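Local coordinates for SusD superfamily protein (Bacteroides fragilis NCTC 9343, PDB 3NQP) that probably binds glycans at the bacterial outer membrane in the manner of SusD-like proteins, at residues Thr25-Ile28 with Asp29-Lys33; Gly86-Phe89 with Gly90-Thr93; Leu95-Phe98 with Ile99-Thr103; Lys113-Tyr116 with Leu117-Tyr121. One frame throughout, in Å; residues are numbered along the deposited sequence. Where two conformers were deposited one is given.

Interaction 1 (Thr25-Ile28 with Asp29-Lys33); sequences TAYI and DGIHK. With EDO (1,2-ethanediol), chain G.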
loop_
_atom_site.group_PDB
_atom_site.type_symbol
_atom_site.label_atom_id
_atom_site.label_comp_id
_atom_site.label_asym_id
_atom_site.label_seq_id
_atom_site.Cartn_x
_atom_site.Cartn_y
_atom_site.Cartn_z
ATOM N N THR A 25 4.268 14.368 23.826
ATOM C CA THR A 25 5.051 13.303 23.242
ATOM C C THR A 25 4.337 11.938 23.362
ATOM O O THR A 25 4.369 11.135 22.417
ATOM C CB THR A 25 6.415 13.268 23.895
ATOM O OG1 THR A 25 7.093 14.483 23.600
ATOM C CG2 THR A 25 7.252 12.056 23.377
ATOM N N ALA A 26 3.700 11.686 24.516
ATOM C CA ALA A 26 2.869 10.491 24.705
ATOM C C ALA A 26 1.737 10.447 23.665
ATOM O O ALA A 26 1.455 9.401 23.093
ATOM C CB ALA A 26 2.277 10.409 26.152
ATOM N N TYR A 27 1.094 11.577 23.421
ATOM C CA TYR A 27 0.003 11.597 22.498
ATOM C C TYR A 27 0.509 11.340 21.064
ATOM O O TYR A 27 -0.157 10.651 20.299
ATOM C CB TYR A 27 -0.749 12.920 22.624
ATOM C CG TYR A 27 -2.181 12.869 22.180
ATOM C CD1 TYR A 27 -3.203 12.598 23.092
ATOM C CD2 TYR A 27 -2.532 13.110 20.846
ATOM C CE1 TYR A 27 -4.529 12.598 22.722
ATOM C CE2 TYR A 27 -3.860 13.113 20.457
ATOM C CZ TYR A 27 -4.860 12.846 21.402
ATOM O OH TYR A 27 -6.170 12.824 21.055
ATOM N N ILE A 28 1.696 11.843 20.723
ATOM C CA ILE A 28 2.317 11.546 19.427
ATOM C C ILE A 28 2.575 10.064 19.271
ATOM O O ILE A 28 2.342 9.499 18.183
ATOM C CB ILE A 28 3.647 12.326 19.209
ATOM C CG1 ILE A 28 3.338 13.759 18.836
ATOM C CG2 ILE A 28 4.529 11.701 18.084
ATOM C CD1 ILE A 28 2.864 13.925 17.404
ATOM N N ASP A 29 3.065 9.422 20.330
ATOM C CA ASP A 29 3.227 7.979 20.287
ATOM C C ASP A 29 1.914 7.265 20.070
ATOM O O ASP A 29 1.850 6.310 19.302
ATOM C CB ASP A 29 3.911 7.459 21.558
ATOM C CG ASP A 29 5.386 7.798 21.597
ATOM O OD1 ASP A 29 5.885 8.495 20.689
ATOM O OD2 ASP A 29 6.054 7.349 22.535
ATOM N N GLY A 30 0.876 7.718 20.766
ATOM C CA GLY A 30 -0.468 7.143 20.628
ATOM C C GLY A 30 -0.990 7.306 19.224
ATOM O O GLY A 30 -1.578 6.389 18.672
ATOM N N ILE A 31 -0.838 8.497 18.673
ATOM C CA ILE A 31 -1.221 8.746 17.265
ATOM C C ILE A 31 -0.535 7.720 16.347
ATOM O O ILE A 31 -1.167 7.165 15.436
ATOM C CB ILE A 31 -0.906 10.193 16.810
ATOM C CG1 ILE A 31 -1.951 11.192 17.364
ATOM C CG2 ILE A 31 -0.778 10.265 15.230
ATOM C CD1 ILE A 31 -1.475 12.677 17.357
ATOM N N HIS A 32 0.748 7.449 16.581
ATOM C CA HIS A 32 1.435 6.477 15.726
ATOM C C HIS A 32 0.969 5.014 15.922
ATOM O O HIS A 32 0.972 4.236 14.991
ATOM C CB HIS A 32 2.967 6.621 15.819
ATOM C CG HIS A 32 3.481 7.809 15.079
ATOM N ND1 HIS A 32 3.414 9.093 15.590
ATOM C CD2 HIS A 32 4.002 7.925 13.835
ATOM C CE1 HIS A 32 3.884 9.941 14.697
ATOM N NE2 HIS A 32 4.267 9.257 13.631
ATOM N N LYS A 33 0.585 4.641 17.137
ATOM C CA LYS A 33 0.148 3.278 17.394
ATOM C C LYS A 33 -1.262 3.082 16.793
ATOM O O LYS A 33 -1.610 2.001 16.352
ATOM C CB LYS A 33 0.181 2.948 18.884
ATOM C CG LYS A 33 1.633 2.988 19.482
ATOM C CD LYS A 33 1.737 2.309 20.829
ATOM C CE LYS A 33 3.187 2.347 21.419
ATOM N NZ LYS A 33 4.287 2.646 20.400
HETATM C C1 EDO G . 6.615 2.725 17.576
HETATM O O1 EDO G . 5.612 1.857 18.143
HETATM C C2 EDO G . 5.942 3.916 16.905
HETATM O O2 EDO G . 5.279 4.679 17.923
#

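Interaction 2 (Gly86-Phe89 with Gly90-Thr93); sequences GDLF and GRIT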
loop_
_atom_site.group_PDB
_atom_site.type_symbol
_atom_site.label_atom_id
_atom_site.label_comp_id
_atom_site.label_asym_id
_atom_site.label_seq_id
_atom_site.Cartn_x
_atom_site.Cartn_y
_atom_site.Cartn_z
ATOM N N GLY A 86 -14.416 3.030 7.391
ATOM C CA GLY A 86 -13.158 2.419 7.755
ATOM C C GLY A 86 -12.685 2.755 9.171
ATOM O O GLY A 86 -11.514 2.631 9.470
ATOM N N ASP A 87 -13.593 3.268 9.997
ATOM C CA ASP A 87 -13.333 3.644 11.387
ATOM C C ASP A 87 -12.159 4.612 11.498
ATOM O O ASP A 87 -11.398 4.558 12.447
ATOM C CB ASP A 87 -13.090 2.375 12.228
ATOM C CG ASP A 87 -13.458 2.556 13.717
ATOM O OD1 ASP A 87 -14.171 3.511 14.079
ATOM O OD2 ASP A 87 -13.045 1.715 14.526
ATOM N N LEU A 88 -11.969 5.471 10.504
ATOM C CA LEU A 88 -10.870 6.416 10.567
ATOM C C LEU A 88 -11.178 7.751 11.258
ATOM O O LEU A 88 -10.230 8.504 11.588
ATOM C CB LEU A 88 -10.284 6.685 9.194
ATOM C CG LEU A 88 -9.726 5.444 8.463
ATOM C CD1 LEU A 88 -9.179 5.819 7.083
ATOM C CD2 LEU A 88 -8.669 4.764 9.287
ATOM N N PHE A 89 -12.440 8.089 11.471
ATOM C CA PHE A 89 -12.732 9.431 12.016
ATOM C C PHE A 89 -12.324 9.576 13.483
ATOM O O PHE A 89 -11.996 10.692 13.922
ATOM C CB PHE A 89 -14.194 9.878 11.774
ATOM C CG PHE A 89 -14.433 10.344 10.367
ATOM C CD1 PHE A 89 -13.888 11.542 9.920
ATOM C CD2 PHE A 89 -15.139 9.564 9.487
ATOM C CE1 PHE A 89 -14.075 11.964 8.635
ATOM C CE2 PHE A 89 -15.307 9.970 8.194
ATOM C CZ PHE A 89 -14.798 11.179 7.762
ATOM N N GLY A 90 -12.311 8.481 14.244
ATOM C CA GLY A 90 -11.821 8.572 15.626
ATOM C C GLY A 90 -10.350 9.013 15.635
ATOM O O GLY A 90 -9.947 9.938 16.385
ATOM N N ARG A 91 -9.558 8.390 14.759
ATOM C CA ARG A 91 -8.141 8.753 14.590
ATOM C C ARG A 91 -7.955 10.206 14.171
ATOM O O ARG A 91 -7.110 10.917 14.732
ATOM C CB ARG A 91 -7.502 7.838 13.553
ATOM C CG ARG A 91 -7.186 6.473 14.110
ATOM C CD ARG A 91 -7.168 5.473 12.991
ATOM N NE ARG A 91 -6.728 4.181 13.462
ATOM C CZ ARG A 91 -7.526 3.162 13.745
ATOM N NH1 ARG A 91 -8.854 3.231 13.615
ATOM N NH2 ARG A 91 -6.972 2.053 14.175
ATOM N N ILE A 92 -8.717 10.607 13.150
ATOM C CA ILE A 92 -8.700 11.989 12.653
ATOM C C ILE A 92 -9.016 12.983 13.781
ATOM O O ILE A 92 -8.347 14.011 13.905
ATOM C CB ILE A 92 -9.676 12.221 11.464
ATOM C CG1 ILE A 92 -9.107 11.563 10.205
ATOM C CG2 ILE A 92 -9.921 13.758 11.207
ATOM C CD1 ILE A 92 -10.113 11.334 9.089
ATOM N N THR A 93 -10.013 12.688 14.604
ATOM C CA THR A 93 -10.406 13.650 15.630
ATOM C C THR A 93 -9.308 13.832 16.686
ATOM O O THR A 93 -9.171 14.920 17.236
ATOM C CB THR A 93 -11.791 13.311 16.245
ATOM O OG1 THR A 93 -11.784 11.971 16.748
ATOM C CG2 THR A 93 -12.854 13.442 15.172
HETATM O O HOH W 1 -14.179 6.134 13.584
HETATM O O HOH W 2 -10.436 6.017 14.449
#

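Interaction 3 (Leu95-Phe98 with Ile99-Thr103); sequences LNLF and IARVT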
loop_
_atom_site.group_PDB
_atom_site.type_symbol
_atom_site.label_atom_id
_atom_site.label_comp_id
_atom_site.label_asym_id
_atom_site.label_seq_id
_atom_site.Cartn_x
_atom_site.Cartn_y
_atom_site.Cartn_z
ATOM N N LEU A 95 -6.123 13.739 15.881
ATOM C CA LEU A 95 -5.223 14.655 15.198
ATOM C C LEU A 95 -5.717 16.094 15.366
ATOM O O LEU A 95 -4.936 16.981 15.700
ATOM C CB LEU A 95 -5.125 14.320 13.715
ATOM C CG LEU A 95 -4.683 12.897 13.330
ATOM C CD1 LEU A 95 -4.571 12.842 11.836
ATOM C CD2 LEU A 95 -3.404 12.501 14.036
ATOM N N ASN A 96 -7.014 16.316 15.154
ATOM C CA ASN A 96 -7.582 17.664 15.312
ATOM C C ASN A 96 -7.325 18.178 16.721
ATOM O O ASN A 96 -6.909 19.310 16.914
ATOM C CB ASN A 96 -9.080 17.645 14.980
ATOM C CG ASN A 96 -9.368 17.161 13.560
ATOM O OD1 ASN A 96 -8.490 17.172 12.719
ATOM N ND2 ASN A 96 -10.613 16.752 13.295
ATOM N N LEU A 97 -7.546 17.316 17.709
ATOM C CA LEU A 97 -7.356 17.701 19.094
ATOM C C LEU A 97 -5.891 18.054 19.350
ATOM O O LEU A 97 -5.591 19.022 20.010
ATOM C CB LEU A 97 -7.792 16.549 20.017
ATOM C CG LEU A 97 -7.829 16.826 21.526
ATOM C CD1 LEU A 97 -8.742 18.019 21.807
ATOM C CD2 LEU A 97 -8.305 15.589 22.299
ATOM N N PHE A 98 -4.965 17.251 18.839
ATOM C CA PHE A 98 -3.560 17.578 19.017
ATOM C C PHE A 98 -3.233 18.953 18.438
ATOM O O PHE A 98 -2.505 19.742 19.058
ATOM C CB PHE A 98 -2.666 16.534 18.405
ATOM C CG PHE A 98 -1.199 16.731 18.715
ATOM C CD1 PHE A 98 -0.604 16.101 19.808
ATOM C CD2 PHE A 98 -0.400 17.507 17.896
ATOM C CE1 PHE A 98 0.761 16.261 20.066
ATOM C CE2 PHE A 98 0.962 17.684 18.176
ATOM C CZ PHE A 98 1.524 17.070 19.287
ATOM N N ILE A 99 -3.751 19.236 17.248
ATOM C CA ILE A 99 -3.441 20.486 16.577
ATOM C C ILE A 99 -3.989 21.664 17.385
ATOM O O ILE A 99 -3.258 22.615 17.675
ATOM C CB ILE A 99 -3.989 20.530 15.143
ATOM C CG1 ILE A 99 -3.202 19.556 14.248
ATOM C CG2 ILE A 99 -3.930 21.921 14.601
ATOM C CD1 ILE A 99 -3.805 19.418 12.809
ATOM N N ALA A 100 -5.261 21.569 17.762
ATOM C CA ALA A 100 -5.906 22.572 18.636
ATOM C C ALA A 100 -5.089 22.807 19.927
ATOM O O ALA A 100 -4.815 23.937 20.297
ATOM C CB ALA A 100 -7.362 22.127 18.974
ATOM N N ARG A 101 -4.656 21.753 20.595
ATOM C CA ARG A 101 -3.930 21.950 21.867
ATOM C C ARG A 101 -2.503 22.449 21.762
ATOM O O ARG A 101 -2.009 23.132 22.666
ATOM C CB ARG A 101 -3.910 20.670 22.683
ATOM C CG ARG A 101 -5.278 20.293 23.244
ATOM C CD ARG A 101 -5.090 19.278 24.375
ATOM N NE ARG A 101 -6.174 18.308 24.480
ATOM C CZ ARG A 101 -6.398 17.529 25.540
ATOM N NH1 ARG A 101 -5.623 17.603 26.626
ATOM N NH2 ARG A 101 -7.423 16.676 25.527
ATOM N N VAL A 102 -1.821 22.074 20.695
ATOM C CA VAL A 102 -0.384 22.265 20.605
ATOM C C VAL A 102 0.006 23.523 19.795
ATOM O O VAL A 102 1.070 24.074 20.021
ATOM C CB VAL A 102 0.298 20.983 20.060
ATOM C CG1 VAL A 102 1.724 21.264 19.627
ATOM C CG2 VAL A 102 0.241 19.887 21.092
ATOM N N THR A 103 -0.853 23.984 18.884
ATOM C CA THR A 103 -0.518 25.112 18.027
ATOM C C THR A 103 0.044 26.302 18.820
ATOM O O THR A 103 1.065 26.865 18.423
ATOM C CB THR A 103 -1.695 25.514 17.122
ATOM O OG1 THR A 103 -1.900 24.474 16.165
ATOM C CG2 THR A 103 -1.422 26.811 16.349
#

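Interaction 4 (Lys113-Tyr116 with Leu117-Tyr121); sequences KNFY and LGEVY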
loop_
_atom_site.group_PDB
_atom_site.type_symbol
_atom_site.label_atom_id
_atom_site.label_comp_id
_atom_site.label_asym_id
_atom_site.label_seq_id
_atom_site.Cartn_x
_atom_site.Cartn_y
_atom_site.Cartn_z
ATOM N N LYS A 113 7.715 21.397 18.688
ATOM C CA LYS A 113 6.344 21.755 18.318
ATOM C C LYS A 113 6.162 21.666 16.779
ATOM O O LYS A 113 5.189 21.094 16.295
ATOM C CB LYS A 113 6.007 23.148 18.820
ATOM C CG LYS A 113 4.612 23.633 18.481
ATOM C CD LYS A 113 4.485 25.137 18.603
ATOM C CE LYS A 113 4.406 25.613 20.002
ATOM N NZ LYS A 113 4.057 27.082 20.094
ATOM N N ASN A 114 7.087 22.267 16.036
ATOM C CA ASN A 114 6.997 22.321 14.595
ATOM C C ASN A 114 7.150 20.899 14.012
ATOM O O ASN A 114 6.469 20.553 13.056
ATOM C CB ASN A 114 8.062 23.246 14.014
ATOM C CG ASN A 114 7.777 24.696 14.260
ATOM O OD1 ASN A 114 6.651 25.074 14.589
ATOM N ND2 ASN A 114 8.794 25.520 14.098
ATOM N N PHE A 115 8.036 20.088 14.597
ATOM C CA PHE A 115 8.204 18.706 14.113
ATOM C C PHE A 115 6.937 17.897 14.300
ATOM O O PHE A 115 6.487 17.211 13.384
ATOM C CB PHE A 115 9.376 17.991 14.774
ATOM C CG PHE A 115 9.740 16.725 14.056
ATOM C CD1 PHE A 115 10.527 16.780 12.928
ATOM C CD2 PHE A 115 9.230 15.511 14.454
ATOM C CE1 PHE A 115 10.830 15.635 12.239
ATOM C CE2 PHE A 115 9.537 14.357 13.739
ATOM C CZ PHE A 115 10.340 14.438 12.654
ATOM N N TYR A 116 6.360 18.002 15.498
ATOM C CA TYR A 116 5.121 17.336 15.835
ATOM C C TYR A 116 3.974 17.835 14.971
ATOM O O TYR A 116 3.186 17.035 14.471
ATOM C CB TYR A 116 4.788 17.506 17.319
ATOM C CG TYR A 116 5.625 16.679 18.291
ATOM C CD1 TYR A 116 6.499 15.691 17.846
ATOM C CD2 TYR A 116 5.515 16.886 19.663
ATOM C CE1 TYR A 116 7.243 14.912 18.739
ATOM C CE2 TYR A 116 6.239 16.091 20.582
ATOM C CZ TYR A 116 7.106 15.121 20.108
ATOM O OH TYR A 116 7.809 14.360 20.983
ATOM N N LEU A 117 3.885 19.139 14.756
ATOM C CA LEU A 117 2.778 19.653 13.931
ATOM C C LEU A 117 2.975 19.199 12.454
ATOM O O LEU A 117 2.027 18.803 11.793
ATOM C CB LEU A 117 2.610 21.165 14.086
ATOM C CG LEU A 117 2.024 21.559 15.446
ATOM C CD1 LEU A 117 2.063 23.059 15.664
ATOM C CD2 LEU A 117 0.602 20.963 15.625
ATOM N N GLY A 118 4.211 19.165 11.970
ATOM C CA GLY A 118 4.483 18.619 10.658
ATOM C C GLY A 118 3.961 17.199 10.562
ATOM O O GLY A 118 3.362 16.798 9.558
ATOM N N GLU A 119 4.156 16.429 11.619
ATOM C CA GLU A 119 3.769 15.014 11.577
ATOM C C GLU A 119 2.241 14.938 11.523
ATOM O O GLU A 119 1.687 14.182 10.718
ATOM C CB GLU A 119 4.298 14.231 12.774
ATOM C CG GLU A 119 5.800 14.021 12.755
ATOM C CD GLU A 119 6.306 13.144 13.878
ATOM O OE1 GLU A 119 5.950 13.413 15.020
ATOM O OE2 GLU A 119 7.098 12.185 13.631
ATOM N N VAL A 120 1.567 15.742 12.352
ATOM C CA VAL A 120 0.149 15.559 12.562
ATOM C C VAL A 120 -0.647 16.103 11.367
ATOM O O VAL A 120 -1.610 15.496 10.964
ATOM C CB VAL A 120 -0.314 16.135 13.918
ATOM C CG1 VAL A 120 -1.805 16.170 13.998
ATOM C CG2 VAL A 120 0.304 15.278 15.075
ATOM N N TYR A 121 -0.212 17.206 10.761
ATOM C CA TYR A 121 -0.841 17.658 9.505
ATOM C C TYR A 121 -0.589 16.703 8.360
ATOM O O TYR A 121 -1.482 16.462 7.549
ATOM C CB TYR A 121 -0.354 19.036 9.124
ATOM C CG TYR A 121 -1.015 20.175 9.866
ATOM C CD1 TYR A 121 -2.229 20.714 9.405
ATOM C CD2 TYR A 121 -0.425 20.767 10.973
ATOM C CE1 TYR A 121 -2.830 21.788 10.029
ATOM C CE2 TYR A 121 -1.056 21.847 11.628
ATOM C CZ TYR A 121 -2.243 22.354 11.125
ATOM O OH TYR A 121 -2.860 23.418 11.714
#

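Interaction 1 (Thr25-Ile28 with Asp29-Lys33)
His32 turns back over one helical turn to meet Ile28, and its atoms can be followed outward. CB passes 3.8 Å from Ile28 O, with the ethanediol atom O2 nearby. CG stands beside the backbone N, anti to the carbonyl carbon (chi1 -75°), which swings the imidazole back toward the preceding turn. ND1 then donates to Ile28 O at 2.8 Å, almost straight at 171°, with the oxygen in the ring plane. Alongside, the methyl CG2 of Ile28 lies 3.8 Å from ND1. At the far tip NE2 bonds to the backbone N of Trp198. Ile28 O also takes the ordinary helical bond from His32 N, 3.1 Å long, and the two donors reach it from opposite faces of its carbonyl plane. On another side of helix 21-37, CD1 of Ile31 touches the ring edge of Tyr27 at CD2 (3.7 Å). In the conformer given, the Asp29 carboxylate meets Arg192 in a salt bridge and Tyr197 OH in a hydrogen bond. Because ND1 gives a proton to a carbonyl and NE2 faces a backbone N-H, the pattern is consistent with a neutral imidazole protonated on ND1, its rotation fixed at both nitrogens.

Interaction 2 (Gly86-Phe89 with Gly90-Thr93)
Phe89 O receives Thr93 N at 2.9 Å, and Leu88 O receives Ile92 N at 3.0 Å with an N-H...O angle of 169°; these are the opening bonds of helix 89-102. Two side-chain pairs of the first shell are three residues apart. Ile92 CD1 lies 3.9 Å from Phe89 CD1, the two groups side by side and pointing the same way. Arg91, its chain extended from CG to NE, stretches back along the preceding loop, and its CD meets Leu88 CD2 at 4.1 Å. Spanning four residues, Arg91 NH1 makes a weak bond of 3.1 Å to Asp87 O, which lies in the guanidinium plane at its edge.

Two waters form the next shell. One donates to Asp87 OD1 and accepts from Gly90 N, thereby tying an amide of the first turn to the loop. The other donates to Asp87 O; its link to Arg91 N is too short to be taken as sound and remains doubtful. The Arg91 head is positioned further by NE, bonded to His34 O, and a bound acetate, probably from the crystallisation liquor, lies close to this side chain. Phe89 makes a cation-pi contact with Arg141 and packs on Tyr128 of helix 110-135, where Ile92 also rests on Tyr128 and Leu131, while Arg91 touches Tyr127 of that helix.

Interaction 3 (Leu95-Phe98 with Ile99-Thr103)
The last turns of helix 89-102 carry this contact, in which side chains four residues apart meet along the helix surface. Phe98 and Val102 make a CH-pi pair: Val102 CG2 stands over the centre of the Phe98 ring, 3.7 Å from its centroid and 14° off the ring normal. The CG of Phe98 lies anti to the backbone N (chi1 -173°), which carries the ring out from the helix, leaning toward the following turn, where Val102 CG2 comes over its face. Leu97 and Arg101 pair differently. Leu97 CD2 approaches Arg101 NH2 at 3.5 Å and Leu97 CD1 lies in the guanidinium plane, at its edge, 3.7 Å from NE; the contact is a methyl against a charged group, and Arg101 also makes a cation-pi contact with Trp18. Near Thr103, Ile99 O is gripped twice, by Thr103 N at 3.0 Å and by Thr103 OG1 at 2.8 Å, from opposite faces of its carbonyl plane. Asn96 turns to Arg124 NH1 and Arg141 O. Phe98 is set between Tyr27 and Ile28 of helix 21-37 and Val120 of helix 110-135, while Ile99 packs on Val120 and Tyr121 of the latter helix.

Interaction 4 (Lys113-Tyr116 with Leu117-Tyr121)
Lys113 O accepts the amide of Leu117 at 2.8 Å, the shortest sound polar bond of this contact, with an N-H...O angle of 156°. The leucine that carries the amide also packs on the same lysine: Leu117 CG lies 3.3 Å from Lys113 O, and its CD1 meets Lys113 CG at 3.8 Å, the two side chains running side by side. Beyond CG the lysine bends at chi3, and its NZ leaves to bond Ala105 O, with a weaker bond to Thr103 O.

Successive i to i+4 bonds, among them Gly118 N to Asn114 O at 2.9 Å, mark this as the regular first half of helix 110-135, one of the long helices of the helical SusD-like N-terminal region. On its buried side the carboxylate of Glu119 lies against two rings. OE2 comes within 3.3 Å of Phe115 CE2, obliquely to that ring, with the carboxylate plane turned 52° from it. OE1 approaches Tyr116 CD1 at 3.7 Å, and here the two planes are nearly parallel, 9° apart. Phe115 meets Phe181 edge-to-face, Tyr116 OH probably hydrogen-bonds Thr25 OG1 of helix 21-37, which also bonds Glu21, and Gly118 O accepts from Ser177 OG of helix 163-181.

Overall arrangement
Interactions 3 and 4 are the buried contacts, whereas interactions 1 and 2 are partly buried. Interactions 2 and 3 share helix 89-102, its water-lined start and its aromatic end, with centres about 15 Å apart. Interactions 1, 3 and 4 bring three helices together: Ile28 CG1 touches Phe98 CE1 at 3.8 Å, Ile28 CD1 meets Val120 CG2 at 3.7 Å, and Phe98 CD2 meets Val120 CG2 at 3.7 Å. Interaction 1 centres on a doubly gripped carbonyl, interaction 4 on a carboxylate beside rings. Interaction 2 touches neither of these; waters and an arginine join its backbone bonds and one apolar pair, where apolar side chains and rings dominate interaction 3.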